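PDB 4KPK: enoyl-CoA hydratase/isomerase from Shewanella pealeana, which probably acts as an isomerase or hydratase on enoyl-CoA thioesters. Local coordinates for residues A[42-54]-A[74-86]. Sequence-based numbering, arbitrary orientation.
Sequences SCTLNGGVAQMVL and VLEHFKRNEQCQI
With CG anti to its carbonyl carbon (chi1 -76°), Phe78 swings its ring from helix 74-80 toward the hairpin formed by strands 42-46 and 49-54, where Ala50 meets it face on. The methyl CB of Ala50 stands 3.4 Å from the centroid of the Phe78 ring and only 8° off the normal, a CH-pi contact; His77 CD2 lies against the opposite face, nearer the rim. Leu45, its CG anti to the backbone N, runs alongside the ring with its chain pointing the other way, bringing CD1 to 4.0 Å from Phe78 CE1, while its other branch reaches the amide of Asn81, with CD2 3.5 Å from ND2. Cys43 CB approaches the ring obliquely, and Cys84 SG packs 3.7 Å from Ala50 CB. Shortened to an alanine, the Phe78 position would probably leave the Ala50 methyl without its aromatic face and open a gap between the hairpin and the helix, beside Cys43 and Leu45.

Beyond the helix the chain returns to the sheet, and polar backbone groups take over. Gly48 O accepts two hydrogen bonds, from Gln85 N at 2.7 Å and from Ile86 N at 3.1 Å, and Ala50 N answers by donating to Ile86 O at 3.0 Å. This double grip holds the carbonyl of the third residue of the type I' turn from Asn46 to Val49. Gln85 OE1 lies close to Gly48 CA. Leu87 of strand 86-91 adds to the packing around both Ala50 and Phe78.

Strand 49-54 and helix 74-80 run antiparallel at 178°, their axes 9.8 Å apart, and Val49 pairs in parallel with Ile86 where strand 86-91 begins. The whole is a compact example of how a helix is seated on its sheet: a beta-alpha-beta crossover, with the preceding hairpin strand at the sheet edge, as in the crotonase fold.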
ATOM      1  N   SER A  42     -19.481  -8.904 -27.123  1.00 29.07           N
ATOM      2  CA  SER A  42     -20.363 -10.060 -26.948  1.00 27.06           C
ATOM      3  C   SER A  42     -20.691 -10.196 -25.506  1.00 25.41           C
ATOM      4  O   SER A  42     -19.923  -9.764 -24.618  1.00 25.29           O
ATOM      5  CB  SER A  42     -19.679 -11.416 -27.295  1.00 31.06           C
ATOM      6  OG  SER A  42     -19.221 -11.447 -28.615  1.00 33.86           O
ATOM      7  N   CYS A  43     -21.766 -10.914 -25.241  1.00 24.93           N
ATOM      8  CA  CYS A  43     -22.067 -11.229 -23.879  1.00 25.68           C
ATOM      9  C   CYS A  43     -22.824 -12.508 -23.844  1.00 25.71           C
ATOM     10  O   CYS A  43     -23.660 -12.753 -24.708  1.00 27.53           O
ATOM     11  CB  CYS A  43     -22.826 -10.053 -23.208  1.00 29.71           C
ATOM     12  SG  CYS A  43     -24.327  -9.534 -24.025  1.00 33.17           S
ATOM     13  N   THR A  44     -22.491 -13.364 -22.875  1.00 26.81           N
ATOM     14  CA  THR A  44     -23.130 -14.674 -22.721  1.00 26.96           C
ATOM     15  C   THR A  44     -23.339 -14.978 -21.267  1.00 26.30           C
ATOM     16  O   THR A  44     -22.684 -14.390 -20.388  1.00 31.00           O
ATOM     17  CB  THR A  44     -22.271 -15.830 -23.359  1.00 28.85           C
ATOM     18  OG1 THR A  44     -21.001 -15.894 -22.700  1.00 26.20           O
ATOM     19  CG2 THR A  44     -22.065 -15.558 -24.785  1.00 30.51           C
ATOM     20  N   LEU A  45     -24.235 -15.917 -20.997  1.00 28.05           N
ATOM     21  CA  LEU A  45     -24.566 -16.279 -19.635  1.00 28.79           C
ATOM     22  C   LEU A  45     -24.834 -17.769 -19.530  1.00 30.97           C
ATOM     23  O   LEU A  45     -25.711 -18.280 -20.181  1.00 34.64           O
ATOM     24  CB  LEU A  45     -25.792 -15.479 -19.185  1.00 29.75           C
ATOM     25  CG  LEU A  45     -26.254 -15.684 -17.753  1.00 29.46           C
ATOM     26  CD1 LEU A  45     -25.204 -15.239 -16.756  1.00 26.51           C
ATOM     27  CD2 LEU A  45     -27.530 -14.865 -17.556  1.00 35.88           C
ATOM     28  N   ASN A  46     -24.044 -18.482 -18.745  1.00 35.46           N
ATOM     29  CA  ASN A  46     -24.197 -19.923 -18.609  1.00 37.78           C
ATOM     30  C   ASN A  46     -23.720 -20.294 -17.232  1.00 33.67           C
ATOM     31  O   ASN A  46     -22.590 -19.958 -16.840  1.00 27.61           O
ATOM     32  CB  ASN A  46     -23.358 -20.744 -19.621  1.00 45.12           C
ATOM     33  CG  ASN A  46     -23.144 -20.038 -20.958  1.00 54.29           C
ATOM     34  OD1 ASN A  46     -24.032 -20.018 -21.813  1.00 61.52           O
ATOM     35  ND2 ASN A  46     -21.935 -19.508 -21.174  1.00 62.13           N
ATOM     36  N   GLY A  47     -24.567 -21.013 -16.519  1.00 32.50           N
ATOM     37  CA  GLY A  47     -24.158 -21.734 -15.326  1.00 33.22           C
ATOM     38  C   GLY A  47     -23.540 -20.895 -14.211  1.00 34.34           C
ATOM     39  O   GLY A  47     -22.619 -21.361 -13.532  1.00 38.41           O
ATOM     40  N   GLY A  48     -24.040 -19.674 -14.031  1.00 29.88           N
ATOM     41  CA  GLY A  48     -23.587 -18.783 -12.971  1.00 28.48           C
ATOM     42  C   GLY A  48     -22.690 -17.661 -13.440  1.00 25.84           C
ATOM     43  O   GLY A  48     -22.550 -16.644 -12.766  1.00 25.90           O
ATOM     44  N   VAL A  49     -22.101 -17.865 -14.610  1.00 25.46           N
ATOM     45  CA  VAL A  49     -20.947 -17.137 -15.100  1.00 24.55           C
ATOM     46  C   VAL A  49     -21.369 -16.307 -16.285  1.00 24.08           C
ATOM     47  O   VAL A  49     -21.854 -16.809 -17.281  1.00 24.15           O
ATOM     48  CB  VAL A  49     -19.843 -18.118 -15.610  1.00 26.66           C
ATOM     49  CG1 VAL A  49     -18.656 -17.342 -16.147  1.00 26.42           C
ATOM     50  CG2 VAL A  49     -19.404 -19.033 -14.493  1.00 26.65           C
ATOM     51  N   ALA A  50     -21.200 -15.011 -16.170  1.00 26.33           N
ATOM     52  CA  ALA A  50     -21.559 -14.120 -17.225  1.00 25.36           C
ATOM     53  C   ALA A  50     -20.275 -13.684 -17.820  1.00 21.68           C
ATOM     54  O   ALA A  50     -19.278 -13.566 -17.111  1.00 22.75           O
ATOM     55  CB  ALA A  50     -22.307 -12.884 -16.679  1.00 25.37           C
ATOM     56  N   GLN A  51     -20.291 -13.396 -19.110  1.00 20.22           N
ATOM     57  CA  GLN A  51     -19.095 -12.939 -19.739  1.00 23.81           C
ATOM     58  C   GLN A  51     -19.381 -11.729 -20.529  1.00 22.62           C
ATOM     59  O   GLN A  51     -20.374 -11.703 -21.242  1.00 26.76           O
ATOM     60  CB  GLN A  51     -18.519 -14.016 -20.701  1.00 25.51           C
ATOM     61  CG  GLN A  51     -18.383 -15.356 -20.029  1.00 28.95           C
ATOM     62  CD  GLN A  51     -17.588 -16.339 -20.884  1.00 34.94           C
ATOM     63  OE1 GLN A  51     -16.756 -15.942 -21.690  1.00 41.64           O
ATOM     64  NE2 GLN A  51     -17.864 -17.606 -20.728  1.00 33.08           N
HETATM   65  N   MSE A  52     -18.438 -10.793 -20.470  1.00 25.69           N
HETATM   66  CA  MSE A  52     -18.406  -9.584 -21.283  1.00 28.54           C
HETATM   67  C   MSE A  52     -17.121  -9.674 -22.059  1.00 27.58           C
HETATM   68  O   MSE A  52     -16.036  -9.768 -21.465  1.00 26.13           O
HETATM   69  CB  MSE A  52     -18.403  -8.302 -20.446  1.00 30.08           C
HETATM   70  CG  MSE A  52     -18.382  -7.045 -21.322  1.00 31.56           C
HETATM   71 SE   MSE A  52     -18.478  -5.507 -20.062  1.00 42.14          SE
HETATM   72  CE  MSE A  52     -20.135  -4.977 -19.246  1.00 49.36           C
ATOM     73  N   VAL A  53     -17.252  -9.616 -23.387  1.00 27.92           N
ATOM     74  CA  VAL A  53     -16.160  -9.917 -24.269  1.00 27.10           C
ATOM     75  C   VAL A  53     -15.914  -8.779 -25.283  1.00 26.64           C
ATOM     76  O   VAL A  53     -16.777  -8.475 -26.093  1.00 24.02           O
ATOM     77  CB  VAL A  53     -16.366 -11.247 -25.020  1.00 26.02           C
ATOM     78  CG1 VAL A  53     -15.142 -11.552 -25.903  1.00 23.86           C
ATOM     79  CG2 VAL A  53     -16.624 -12.398 -24.051  1.00 25.44           C
ATOM     80  N   LEU A  54     -14.680  -8.256 -25.277  1.00 25.80           N
ATOM     81  CA  LEU A  54     -14.254  -7.221 -26.202  1.00 26.66           C
ATOM     82  C   LEU A  54     -14.036  -7.939 -27.496  1.00 25.88           C
ATOM     83  O   LEU A  54     -13.193  -8.950 -27.630  1.00 24.46           O
ATOM     84  CB  LEU A  54     -13.010  -6.459 -25.738  1.00 26.86           C
ATOM     85  CG  LEU A  54     -13.206  -5.487 -24.570  1.00 30.77           C
ATOM     86  CD1 LEU A  54     -13.818  -6.194 -23.388  1.00 36.15           C
ATOM     87  CD2 LEU A  54     -11.911  -4.791 -24.143  1.00 31.22           C
ATOM     88  N   VAL A  74     -23.803  -3.595 -20.614  1.00 24.29           N
ATOM     89  CA  VAL A  74     -23.621  -4.972 -20.231  1.00 23.84           C
ATOM     90  C   VAL A  74     -23.490  -5.139 -18.696  1.00 26.28           C
ATOM     91  O   VAL A  74     -24.027  -6.094 -18.079  1.00 22.84           O
ATOM     92  CB  VAL A  74     -22.404  -5.561 -20.930  1.00 27.44           C
ATOM     93  CG1 VAL A  74     -22.096  -6.958 -20.385  1.00 27.13           C
ATOM     94  CG2 VAL A  74     -22.615  -5.622 -22.438  1.00 27.78           C
ATOM     95  N   LEU A  75     -22.783  -4.203 -18.076  1.00 28.26           N
ATOM     96  CA  LEU A  75     -22.691  -4.173 -16.631  1.00 30.41           C
ATOM     97  C   LEU A  75     -24.060  -3.993 -16.002  1.00 31.57           C
ATOM     98  O   LEU A  75     -24.390  -4.740 -15.083  1.00 27.46           O
ATOM     99  CB  LEU A  75     -21.768  -3.055 -16.119  1.00 30.37           C
ATOM    100  CG  LEU A  75     -20.264  -3.183 -16.356  1.00 34.67           C
ATOM    101  CD1 LEU A  75     -19.535  -2.061 -15.625  1.00 34.22           C
ATOM    102  CD2 LEU A  75     -19.768  -4.552 -15.913  1.00 33.37           C
ATOM    103  N   GLU A  76     -24.850  -3.021 -16.474  1.00 33.24           N
ATOM    104  CA  GLU A  76     -26.180  -2.815 -15.863  1.00 35.35           C
ATOM    105  C   GLU A  76     -27.015  -4.067 -16.123  1.00 33.30           C
ATOM    106  O   GLU A  76     -27.674  -4.556 -15.229  1.00 28.76           O
ATOM    107  CB  GLU A  76     -26.867  -1.548 -16.347  1.00 39.02           C
ATOM    108  CG  GLU A  76     -28.393  -1.588 -16.232  1.00 50.79           C
ATOM    109  CD  GLU A  76     -28.997  -1.676 -14.802  1.00 61.34           C
ATOM    110  OE1 GLU A  76     -28.475  -2.386 -13.885  1.00 59.65           O
ATOM    111  OE2 GLU A  76     -30.073  -1.044 -14.604  1.00 65.44           O
ATOM    112  N   HIS A  77     -26.909  -4.654 -17.317  1.00 30.05           N
ATOM    113  CA  HIS A  77     -27.609  -5.902 -17.579  1.00 28.96           C
ATOM    114  C   HIS A  77     -27.308  -7.022 -16.561  1.00 26.21           C
ATOM    115  O   HIS A  77     -28.222  -7.625 -15.998  1.00 20.85           O
ATOM    116  CB  HIS A  77     -27.295  -6.363 -18.971  1.00 32.96           C
ATOM    117  CG  HIS A  77     -27.898  -7.668 -19.319  1.00 32.95           C
ATOM    118  ND1 HIS A  77     -29.249  -7.819 -19.529  1.00 34.41           N
ATOM    119  CD2 HIS A  77     -27.335  -8.886 -19.516  1.00 31.96           C
ATOM    120  CE1 HIS A  77     -29.501  -9.080 -19.830  1.00 34.91           C
ATOM    121  NE2 HIS A  77     -28.361  -9.749 -19.807  1.00 33.73           N
ATOM    122  N   PHE A  78     -26.047  -7.264 -16.264  1.00 24.67           N
ATOM    123  CA  PHE A  78     -25.700  -8.408 -15.412  1.00 27.08           C
ATOM    124  C   PHE A  78     -25.851  -8.114 -13.902  1.00 29.18           C
ATOM    125  O   PHE A  78     -26.075  -9.015 -13.090  1.00 30.32           O
ATOM    126  CB  PHE A  78     -24.296  -8.935 -15.757  1.00 26.07           C
ATOM    127  CG  PHE A  78     -24.236  -9.757 -17.047  1.00 28.96           C
ATOM    128  CD1 PHE A  78     -25.082 -10.852 -17.243  1.00 29.60           C
ATOM    129  CD2 PHE A  78     -23.295  -9.473 -18.053  1.00 27.40           C
ATOM    130  CE1 PHE A  78     -25.030 -11.604 -18.404  1.00 26.41           C
ATOM    131  CE2 PHE A  78     -23.217 -10.257 -19.212  1.00 26.70           C
ATOM    132  CZ  PHE A  78     -24.092 -11.313 -19.395  1.00 27.74           C
ATOM    133  N   LYS A  79     -25.741  -6.857 -13.515  1.00 30.94           N
ATOM    134  CA  LYS A  79     -26.000  -6.505 -12.157  1.00 36.81           C
ATOM    135  C   LYS A  79     -27.446  -6.880 -11.784  1.00 39.66           C
ATOM    136  O   LYS A  79     -27.654  -7.432 -10.739  1.00 37.06           O
ATOM    137  CB  LYS A  79     -25.770  -5.027 -11.918  1.00 41.18           C
ATOM    138  CG  LYS A  79     -26.057  -4.690 -10.473  1.00 41.22           C
ATOM    139  CD  LYS A  79     -25.786  -3.238 -10.133  1.00 45.08           C
ATOM    140  CE  LYS A  79     -26.357  -2.971  -8.741  1.00 48.00           C
ATOM    141  NZ  LYS A  79     -25.798  -1.745  -8.128  1.00 53.01           N
ATOM    142  N   ARG A  80     -28.415  -6.571 -12.650  1.00 48.03           N
ATOM    143  CA  ARG A  80     -29.846  -6.909 -12.450  1.00 59.50           C
ATOM    144  C   ARG A  80     -30.097  -8.424 -12.343  1.00 61.37           C
ATOM    145  O   ARG A  80     -30.867  -8.895 -11.488  1.00 56.05           O
ATOM    146  CB  ARG A  80     -30.687  -6.402 -13.632  1.00 64.21           C
ATOM    147  CG  ARG A  80     -30.717  -4.896 -13.846  1.00 69.02           C
ATOM    148  CD  ARG A  80     -31.745  -4.500 -14.915  1.00 77.07           C
ATOM    149  NE  ARG A  80     -31.551  -5.159 -16.228  1.00 83.32           N
ATOM    150  CZ  ARG A  80     -31.137  -4.576 -17.370  1.00 82.18           C
ATOM    151  NH1 ARG A  80     -30.836  -3.280 -17.428  1.00 81.15           N
ATOM    152  NH2 ARG A  80     -31.013  -5.308 -18.478  1.00 70.86           N
ATOM    153  N   ASN A  81     -29.424  -9.153 -13.241  1.00 56.11           N
ATOM    154  CA  ASN A  81     -29.613 -10.567 -13.472  1.00 43.39           C
ATOM    155  C   ASN A  81     -29.327 -11.429 -12.263  1.00 42.36           C
ATOM    156  O   ASN A  81     -28.226 -11.416 -11.738  1.00 41.29           O
ATOM    157  CB  ASN A  81     -28.714 -10.990 -14.615  1.00 43.85           C
ATOM    158  CG  ASN A  81     -29.193 -12.233 -15.282  1.00 41.05           C
ATOM    159  OD1 ASN A  81     -29.254 -13.294 -14.675  1.00 43.95           O
ATOM    160  ND2 ASN A  81     -29.519 -12.124 -16.530  1.00 41.38           N
ATOM    161  N   GLU A  82     -30.334 -12.188 -11.838  1.00 43.22           N
ATOM    162  CA  GLU A  82     -30.234 -13.107 -10.696  1.00 45.81           C
ATOM    163  C   GLU A  82     -29.453 -14.407 -10.985  1.00 41.45           C
ATOM    164  O   GLU A  82     -28.933 -15.035 -10.060  1.00 48.15           O
ATOM    165  CB  GLU A  82     -31.643 -13.501 -10.245  1.00 54.46           C
ATOM    166  CG  GLU A  82     -32.548 -12.325  -9.920  1.00 59.68           C
ATOM    167  CD  GLU A  82     -33.222 -12.519  -8.579  1.00 69.51           C
ATOM    168  OE1 GLU A  82     -32.864 -11.780  -7.642  1.00 76.73           O
ATOM    169  OE2 GLU A  82     -34.067 -13.435  -8.451  1.00 72.30           O
ATOM    170  N   GLN A  83     -29.421 -14.827 -12.251  1.00 38.18           N
ATOM    171  CA  GLN A  83     -28.612 -15.983 -12.718  1.00 41.76           C
ATOM    172  C   GLN A  83     -27.070 -15.704 -12.883  1.00 40.09           C
ATOM    173  O   GLN A  83     -26.272 -16.603 -13.190  1.00 47.42           O
ATOM    174  CB  GLN A  83     -29.206 -16.464 -14.042  1.00 47.37           C
ATOM    175  CG  GLN A  83     -28.985 -17.941 -14.351  1.00 57.02           C
ATOM    176  CD  GLN A  83     -29.231 -18.274 -15.823  1.00 61.25           C
ATOM    177  OE1 GLN A  83     -30.326 -18.026 -16.336  1.00 67.80           O
ATOM    178  NE2 GLN A  83     -28.214 -18.831 -16.510  1.00 53.53           N
ATOM    179  N   CYS A  84     -26.663 -14.445 -12.696  1.00 42.04           N
ATOM    180  CA  CYS A  84     -25.252 -14.043 -12.759  1.00 37.23           C
ATOM    181  C   CYS A  84     -24.694 -14.027 -11.350  1.00 34.89           C
ATOM    182  O   CYS A  84     -25.072 -13.156 -10.526  1.00 32.51           O
ATOM    183  CB  CYS A  84     -25.098 -12.654 -13.413  1.00 34.18           C
ATOM    184  SG  CYS A  84     -23.412 -12.004 -13.299  1.00 32.66           S
ATOM    185  N   GLN A  85     -23.832 -15.000 -11.045  1.00 31.22           N
ATOM    186  CA  GLN A  85     -23.092 -14.985  -9.764  1.00 30.93           C
ATOM    187  C   GLN A  85     -21.713 -14.341  -9.916  1.00 28.13           C
ATOM    188  O   GLN A  85     -21.179 -13.827  -8.968  1.00 28.59           O
ATOM    189  CB  GLN A  85     -22.862 -16.401  -9.209  1.00 36.62           C
ATOM    190  CG  GLN A  85     -24.047 -17.051  -8.489  1.00 43.90           C
ATOM    191  CD  GLN A  85     -24.799 -18.110  -9.323  1.00 49.85           C
ATOM    192  OE1 GLN A  85     -24.329 -19.267  -9.517  1.00 43.87           O
ATOM    193  NE2 GLN A  85     -25.994 -17.733  -9.788  1.00 53.28           N
ATOM    194  N   ILE A  86     -21.110 -14.465 -11.094  1.00 24.31           N
ATOM    195  CA  ILE A  86     -19.773 -14.026 -11.363  1.00 25.78           C
ATOM    196  C   ILE A  86     -19.852 -13.330 -12.711  1.00 24.22           C
ATOM    197  O   ILE A  86     -20.672 -13.716 -13.528  1.00 22.87           O
ATOM    198  CB  ILE A  86     -18.842 -15.271 -11.512  1.00 33.04           C
ATOM    199  CG1 ILE A  86     -18.455 -15.826 -10.139  1.00 36.69           C
ATOM    200  CG2 ILE A  86     -17.591 -14.986 -12.324  1.00 35.22           C
ATOM    201  CD1 ILE A  86     -17.896 -17.234 -10.258  1.00 44.28           C
TER